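PDB 3RNR: stage II sporulation E family protein from Thermanaerovibrio acidaminovorans, which is of unknown function but belongs to the PP2C family and is probably a metal-dependent serine/threonine protein phosphatase. Local coordinates for residues G64-V76 with M132-E144. Sequence-based numbering, arbitrary orientation. Where two conformers were deposited one is given.
Sequences GGILGRTGATMAV and MITSFIGIENLTE
I137 and A72 show how a loop can be fixed to a strand by a single antiparallel bridge. They form a hydrogen-bonded pair: A72 N reaches I137 O at 3.0 Å, and I137 N returns a bond of 2.7 Å to A72 O. I137, the residue most covered here, sets CG1 beside its own backbone N (chi1 -54°), and from there CG1 and CD1 lie across the selenomethionine M74 at about a right angle, CG1 3.8 Å from SE. The F136 ring lies against the backbone of G68 to G71. With CG held between backbone N and carbonyl carbon (chi1 61°), the ring runs beside the backbone, CD1 3.8 Å from G71 CA and CE1 3.6 Å from T70 O. I139 CB covers one face over the ring centre, brought back by the type II turn F136-I139. Beyond the bridge a water takes over: it accepts from G68 N and donates to T70 O and G138 O, joining two turns that do not bond directly. L67 CD1 also packs on G138 O, 3.6 Å away. Q54 of helix 46-63 bonds G138 N and I139 O, and A53 of that helix touches M74. The bridge thus ties the loop preceding strand 146-153 to the start of strand 72-80, the central strand of its antiparallel sheet, with I137 also packing on V91 of strand 85-91.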
ATOM      1  N   GLY B  64      -8.015  14.346  21.161  1.00 50.03           N
ATOM      2  CA  GLY B  64      -7.298  15.588  20.957  1.00 48.27           C
ATOM      3  C   GLY B  64      -8.164  16.800  21.256  1.00 47.09           C
ATOM      4  O   GLY B  64      -7.705  17.933  21.134  1.00 51.66           O
ATOM      5  N   GLY B  65      -9.419  16.562  21.634  1.00 46.80           N
ATOM      6  CA  GLY B  65     -10.387  17.636  21.835  1.00 50.06           C
ATOM      7  C   GLY B  65     -10.720  18.406  20.566  1.00 53.38           C
ATOM      8  O   GLY B  65     -11.315  19.480  20.610  1.00 49.85           O
ATOM      9  N   ILE B  66     -10.252  17.875  19.439  1.00 49.84           N
ATOM     10  CA  ILE B  66     -10.451  18.434  18.098  1.00 36.09           C
ATOM     11  C   ILE B  66     -11.561  17.868  17.175  1.00 38.25           C
ATOM     12  O   ILE B  66     -11.505  18.093  15.967  1.00 34.95           O
ATOM     13  CB  ILE B  66      -9.126  18.635  17.333  1.00 42.71           C
ATOM     14  CG1 ILE B  66      -8.352  17.328  17.217  1.00 37.07           C
ATOM     15  CG2 ILE B  66      -8.275  19.688  18.031  1.00 43.72           C
ATOM     16  CD1 ILE B  66      -7.081  17.484  16.407  1.00 38.39           C
ATOM     17  N   LEU B  67     -12.440  17.005  17.682  1.00 39.50           N
ATOM     18  CA  LEU B  67     -13.402  16.324  16.807  1.00 41.83           C
ATOM     19  C   LEU B  67     -14.155  17.294  15.907  1.00 43.78           C
ATOM     20  O   LEU B  67     -14.690  18.295  16.367  1.00 37.90           O
ATOM     21  CB  LEU B  67     -14.407  15.519  17.626  1.00 40.30           C
ATOM     22  CG  LEU B  67     -15.482  14.782  16.816  1.00 45.79           C
ATOM     23  CD1 LEU B  67     -14.846  13.763  15.876  1.00 40.70           C
ATOM     24  CD2 LEU B  67     -16.493  14.101  17.743  1.00 42.27           C
ATOM     25  N   GLY B  68     -14.184  16.993  14.611  1.00 33.50           N
ATOM     26  CA  GLY B  68     -14.901  17.823  13.661  1.00 30.39           C
ATOM     27  C   GLY B  68     -14.038  18.934  13.102  1.00 34.79           C
ATOM     28  O   GLY B  68     -14.402  19.580  12.131  1.00 31.69           O
ATOM     29  N   ARG B  69     -12.904  19.181  13.749  0.56 30.49           N
ATOM     30  CA  ARG B  69     -11.985  20.223  13.294  0.56 33.74           C
ATOM     31  C   ARG B  69     -10.766  19.718  12.515  0.56 32.85           C
ATOM     32  O   ARG B  69      -9.905  20.508  12.105  0.56 28.51           O
ATOM     33  CB  ARG B  69     -11.571  21.119  14.467  0.56 34.51           C
ATOM     34  CG  ARG B  69     -12.721  21.957  15.007  0.56 36.16           C
ATOM     35  CD  ARG B  69     -12.199  23.175  15.759  0.56 36.69           C
ATOM     36  NE  ARG B  69     -11.506  22.804  16.985  0.56 48.98           N
ATOM     37  CZ  ARG B  69     -10.602  23.566  17.591  0.56 50.84           C
ATOM     38  NH1 ARG B  69     -10.027  23.145  18.706  0.56 45.68           N
ATOM     39  NH2 ARG B  69     -10.271  24.744  17.079  0.56 53.40           N
ATOM     40  N   THR B  70     -10.693  18.402  12.328  1.00 29.46           N
ATOM     41  CA  THR B  70      -9.596  17.771  11.607  1.00 27.18           C
ATOM     42  C   THR B  70     -10.223  16.622  10.800  1.00 29.69           C
ATOM     43  O   THR B  70     -11.225  16.046  11.209  1.00 30.40           O
ATOM     44  CB  THR B  70      -8.521  17.210  12.583  1.00 29.77           C
ATOM     45  OG1 THR B  70      -7.466  16.555  11.852  1.00 28.66           O
ATOM     46  CG2 THR B  70      -9.144  16.240  13.567  1.00 30.08           C
ATOM     47  N   GLY B  71      -9.652  16.285   9.659  1.00 28.90           N
ATOM     48  CA  GLY B  71     -10.251  15.225   8.868  1.00 24.86           C
ATOM     49  C   GLY B  71      -9.495  14.918   7.600  1.00 29.37           C
ATOM     50  O   GLY B  71      -8.496  15.567   7.297  1.00 25.94           O
ATOM     51  N   ALA B  72      -9.982  13.933   6.847  1.00 21.84           N
ATOM     52  CA  ALA B  72      -9.356  13.575   5.586  1.00 23.24           C
ATOM     53  C   ALA B  72     -10.441  13.159   4.614  1.00 19.46           C
ATOM     54  O   ALA B  72     -11.559  12.866   5.027  1.00 22.36           O
ATOM     55  CB  ALA B  72      -8.357  12.422   5.804  1.00 22.01           C
ATOM     56  N   THR B  73     -10.116  13.123   3.328  1.00 21.05           N
ATOM     57  CA  THR B  73     -11.037  12.581   2.326  1.00 24.02           C
ATOM     58  C   THR B  73     -10.320  11.369   1.759  1.00 28.02           C
ATOM     59  O   THR B  73      -9.097  11.265   1.878  1.00 22.93           O
ATOM     60  CB  THR B  73     -11.313  13.578   1.190  1.00 22.64           C
ATOM     61  OG1 THR B  73     -10.067  13.987   0.608  1.00 28.66           O
ATOM     62  CG2 THR B  73     -12.017  14.812   1.743  1.00 25.35           C
HETATM   63  N   MSE B  74     -11.060  10.424   1.195  1.00 23.03           N
HETATM   64  CA  MSE B  74     -10.397   9.233   0.671  1.00 25.33           C
HETATM   65  C   MSE B  74     -11.248   8.535  -0.379  1.00 26.47           C
HETATM   66  O   MSE B  74     -12.457   8.736  -0.438  1.00 22.53           O
HETATM   67  CB  MSE B  74     -10.094   8.268   1.824  1.00 22.07           C
HETATM   68  CG  MSE B  74     -11.341   7.664   2.461  1.00 22.66           C
HETATM   69 SE   MSE B  74     -10.910   6.468   3.931  0.78 30.54          SE
HETATM   70  CE  MSE B  74     -10.031   5.063   2.908  1.00 37.13           C
ATOM     71  N   ALA B  75     -10.610   7.713  -1.204  1.00 20.53           N
ATOM     72  CA  ALA B  75     -11.338   6.831  -2.094  1.00 20.21           C
ATOM     73  C   ALA B  75     -10.598   5.503  -2.094  1.00 24.71           C
ATOM     74  O   ALA B  75      -9.368   5.477  -2.049  1.00 22.45           O
ATOM     75  CB  ALA B  75     -11.404   7.414  -3.506  1.00 19.87           C
ATOM     76  N   VAL B  76     -11.347   4.410  -2.145  1.00 23.38           N
ATOM     77  CA  VAL B  76     -10.747   3.082  -2.042  1.00 23.71           C
ATOM     78  C   VAL B  76     -11.486   2.093  -2.946  1.00 23.96           C
ATOM     79  O   VAL B  76     -12.706   2.197  -3.140  1.00 23.29           O
ATOM     80  CB  VAL B  76     -10.740   2.605  -0.571  1.00 24.94           C
ATOM     81  CG1 VAL B  76     -12.097   2.821   0.063  1.00 33.60           C
ATOM     82  CG2 VAL B  76     -10.326   1.147  -0.481  1.00 26.91           C
HETATM   83  N   MSE B 132     -17.499  23.297  -0.877  0.52 32.78           N
HETATM   84  CA  MSE B 132     -17.381  22.992   0.541  0.52 31.41           C
HETATM   85  C   MSE B 132     -17.728  21.532   0.770  0.52 29.66           C
HETATM   86  O   MSE B 132     -18.781  21.073   0.339  0.52 27.00           O
HETATM   87  CB  MSE B 132     -18.333  23.864   1.354  0.52 31.84           C
HETATM   88  CG  MSE B 132     -17.856  25.282   1.567  0.52 42.33           C
HETATM   89 SE   MSE B 132     -16.257  25.405   2.675  0.52 65.26          SE
HETATM   90  CE  MSE B 132     -16.847  24.342   4.194  0.52 49.01           C
ATOM     91  N   ILE B 133     -16.845  20.814   1.457  1.00 33.70           N
ATOM     92  CA  ILE B 133     -17.031  19.381   1.707  1.00 29.79           C
ATOM     93  C   ILE B 133     -18.083  19.105   2.770  1.00 32.62           C
ATOM     94  O   ILE B 133     -18.061  19.701   3.847  1.00 32.47           O
ATOM     95  CB  ILE B 133     -15.731  18.729   2.184  1.00 31.27           C
ATOM     96  CG1 ILE B 133     -14.630  18.942   1.153  1.00 32.06           C
ATOM     97  CG2 ILE B 133     -15.953  17.219   2.457  1.00 25.00           C
ATOM     98  CD1 ILE B 133     -14.985  18.425  -0.176  1.00 35.42           C
ATOM     99  N   THR B 134     -19.062  18.280   2.426  1.00 26.01           N
ATOM    100  CA  THR B 134     -20.104  17.891   3.376  1.00 29.17           C
ATOM    101  C   THR B 134     -19.939  16.547   4.089  1.00 34.98           C
ATOM    102  O   THR B 134     -20.695  16.235   5.015  1.00 28.77           O
ATOM    103  CB  THR B 134     -21.460  17.910   2.686  1.00 27.85           C
ATOM    104  OG1 THR B 134     -21.423  16.985   1.600  1.00 28.09           O
ATOM    105  CG2 THR B 134     -21.722  19.303   2.124  1.00 26.00           C
ATOM    106  N   SER B 135     -18.993  15.733   3.631  1.00 26.88           N
ATOM    107  CA  SER B 135     -18.732  14.447   4.271  1.00 30.12           C
ATOM    108  C   SER B 135     -17.232  14.180   4.213  1.00 29.33           C
ATOM    109  O   SER B 135     -16.632  14.346   3.164  1.00 28.35           O
ATOM    110  CB  SER B 135     -19.520  13.328   3.585  1.00 26.10           C
ATOM    111  OG  SER B 135     -19.466  12.139   4.366  1.00 30.00           O
ATOM    112  N   PHE B 136     -16.625  13.802   5.337  1.00 27.33           N
ATOM    113  CA  PHE B 136     -15.182  13.554   5.378  1.00 28.43           C
ATOM    114  C   PHE B 136     -14.891  12.585   6.508  1.00 30.96           C
ATOM    115  O   PHE B 136     -15.717  12.414   7.412  1.00 26.33           O
ATOM    116  CB  PHE B 136     -14.375  14.864   5.557  1.00 25.41           C
ATOM    117  CG  PHE B 136     -14.672  15.601   6.845  1.00 28.37           C
ATOM    118  CD1 PHE B 136     -13.946  15.330   8.001  1.00 26.52           C
ATOM    119  CD2 PHE B 136     -15.669  16.573   6.896  1.00 33.65           C
ATOM    120  CE1 PHE B 136     -14.214  16.014   9.206  1.00 30.47           C
ATOM    121  CE2 PHE B 136     -15.950  17.268   8.095  1.00 29.89           C
ATOM    122  CZ  PHE B 136     -15.218  16.980   9.246  1.00 32.67           C
ATOM    123  N   ILE B 137     -13.723  11.950   6.452  1.00 23.03           N
ATOM    124  CA  ILE B 137     -13.325  11.000   7.470  1.00 24.99           C
ATOM    125  C   ILE B 137     -12.924  11.818   8.683  1.00 24.81           C
ATOM    126  O   ILE B 137     -12.004  12.646   8.611  1.00 23.90           O
ATOM    127  CB  ILE B 137     -12.115  10.139   7.010  1.00 31.95           C
ATOM    128  CG1 ILE B 137     -12.407   9.461   5.664  1.00 18.61           C
ATOM    129  CG2 ILE B 137     -11.762   9.099   8.071  1.00 27.67           C
ATOM    130  CD1 ILE B 137     -13.616   8.490   5.727  1.00 21.46           C
ATOM    131  N   GLY B 138     -13.593  11.558   9.803  1.00 26.59           N
ATOM    132  CA  GLY B 138     -13.441  12.366  11.000  1.00 26.71           C
ATOM    133  C   GLY B 138     -14.638  13.257  11.292  1.00 33.15           C
ATOM    134  O   GLY B 138     -14.683  13.950  12.318  1.00 29.19           O
ATOM    135  N   ILE B 139     -15.629  13.240  10.412  1.00 27.41           N
ATOM    136  CA  ILE B 139     -16.825  14.051  10.650  1.00 27.82           C
ATOM    137  C   ILE B 139     -17.556  13.491  11.880  1.00 34.06           C
ATOM    138  O   ILE B 139     -17.480  12.297  12.157  1.00 29.61           O
ATOM    139  CB  ILE B 139     -17.740  14.061   9.405  1.00 27.98           C
ATOM    140  CG1 ILE B 139     -18.818  15.147   9.523  1.00 32.93           C
ATOM    141  CG2 ILE B 139     -18.329  12.674   9.174  1.00 27.31           C
ATOM    142  CD1 ILE B 139     -19.611  15.367   8.222  1.00 33.25           C
ATOM    143  N   GLU B 140     -18.255  14.337  12.629  1.00 30.50           N
ATOM    144  CA  GLU B 140     -18.818  13.875  13.899  1.00 38.64           C
ATOM    145  C   GLU B 140     -19.682  12.612  13.764  1.00 35.88           C
ATOM    146  O   GLU B 140     -19.600  11.698  14.579  1.00 37.91           O
ATOM    147  CB  GLU B 140     -19.590  15.000  14.601  1.00 42.49           C
ATOM    148  CG  GLU B 140     -20.269  14.556  15.876  1.00 65.04           C
ATOM    149  CD  GLU B 140     -21.052  15.673  16.537  1.00 85.08           C
ATOM    150  OE1 GLU B 140     -22.084  15.375  17.176  1.00 90.40           O
ATOM    151  OE2 GLU B 140     -20.634  16.846  16.422  1.00 93.75           O
ATOM    152  N   ASN B 141     -20.526  12.577  12.744  1.00 34.63           N
ATOM    153  CA  ASN B 141     -21.338  11.400  12.457  1.00 32.55           C
ATOM    154  C   ASN B 141     -21.268  11.126  10.959  1.00 31.24           C
ATOM    155  O   ASN B 141     -21.782  11.917  10.186  1.00 34.50           O
ATOM    156  CB  ASN B 141     -22.789  11.702  12.870  1.00 43.95           C
ATOM    157  CG  ASN B 141     -23.712  10.509  12.719  1.00 64.19           C
ATOM    158  OD1 ASN B 141     -23.270   9.358  12.717  1.00 73.85           O
ATOM    159  ND2 ASN B 141     -25.012  10.781  12.601  1.00 68.20           N
ATOM    160  N   LEU B 142     -20.697  10.002  10.527  1.00 32.71           N
ATOM    161  CA  LEU B 142     -20.485   9.851   9.092  1.00 32.70           C
ATOM    162  C   LEU B 142     -21.713   9.142   8.546  1.00 32.83           C
ATOM    163  O   LEU B 142     -21.954   7.978   8.852  1.00 37.23           O
ATOM    164  CB  LEU B 142     -19.231   8.994   8.850  1.00 26.98           C
ATOM    165  CG  LEU B 142     -18.947   8.566   7.415  1.00 28.26           C
ATOM    166  CD1 LEU B 142     -18.655   9.811   6.578  1.00 25.05           C
ATOM    167  CD2 LEU B 142     -17.777   7.540   7.315  1.00 27.62           C
ATOM    168  N   THR B 143     -22.562   9.881   7.845  1.00 30.80           N
ATOM    169  CA  THR B 143     -23.722   9.267   7.201  1.00 33.79           C
ATOM    170  C   THR B 143     -23.674   9.120   5.691  1.00 36.29           C
ATOM    171  O   THR B 143     -24.462   8.377   5.117  1.00 43.12           O
ATOM    172  CB  THR B 143     -24.967  10.081   7.518  1.00 33.79           C
ATOM    173  OG1 THR B 143     -24.752  11.428   7.079  1.00 34.15           O
ATOM    174  CG2 THR B 143     -25.215  10.086   9.023  1.00 39.94           C
ATOM    175  N   GLU B 144     -22.713   9.765   5.049  1.00 29.69           N
ATOM    176  CA  GLU B 144     -22.736   9.815   3.590  1.00 29.16           C
ATOM    177  C   GLU B 144     -21.450   9.233   3.052  1.00 28.66           C
ATOM    178  O   GLU B 144     -20.394   9.850   3.175  1.00 25.71           O
ATOM    179  CB  GLU B 144     -22.899  11.263   3.082  1.00 31.18           C
ATOM    180  CG  GLU B 144     -24.212  11.940   3.504  1.00 39.21           C
ATOM    181  CD  GLU B 144     -25.447  11.146   3.091  1.00 60.73           C
ATOM    182  OE1 GLU B 144     -25.574  10.801   1.891  1.00 60.87           O
ATOM    183  OE2 GLU B 144     -26.291  10.861   3.971  1.00 69.09           O
TER
HETATM  184  O   HOH W   1     -12.569  15.124  13.453  1.00 29.90           O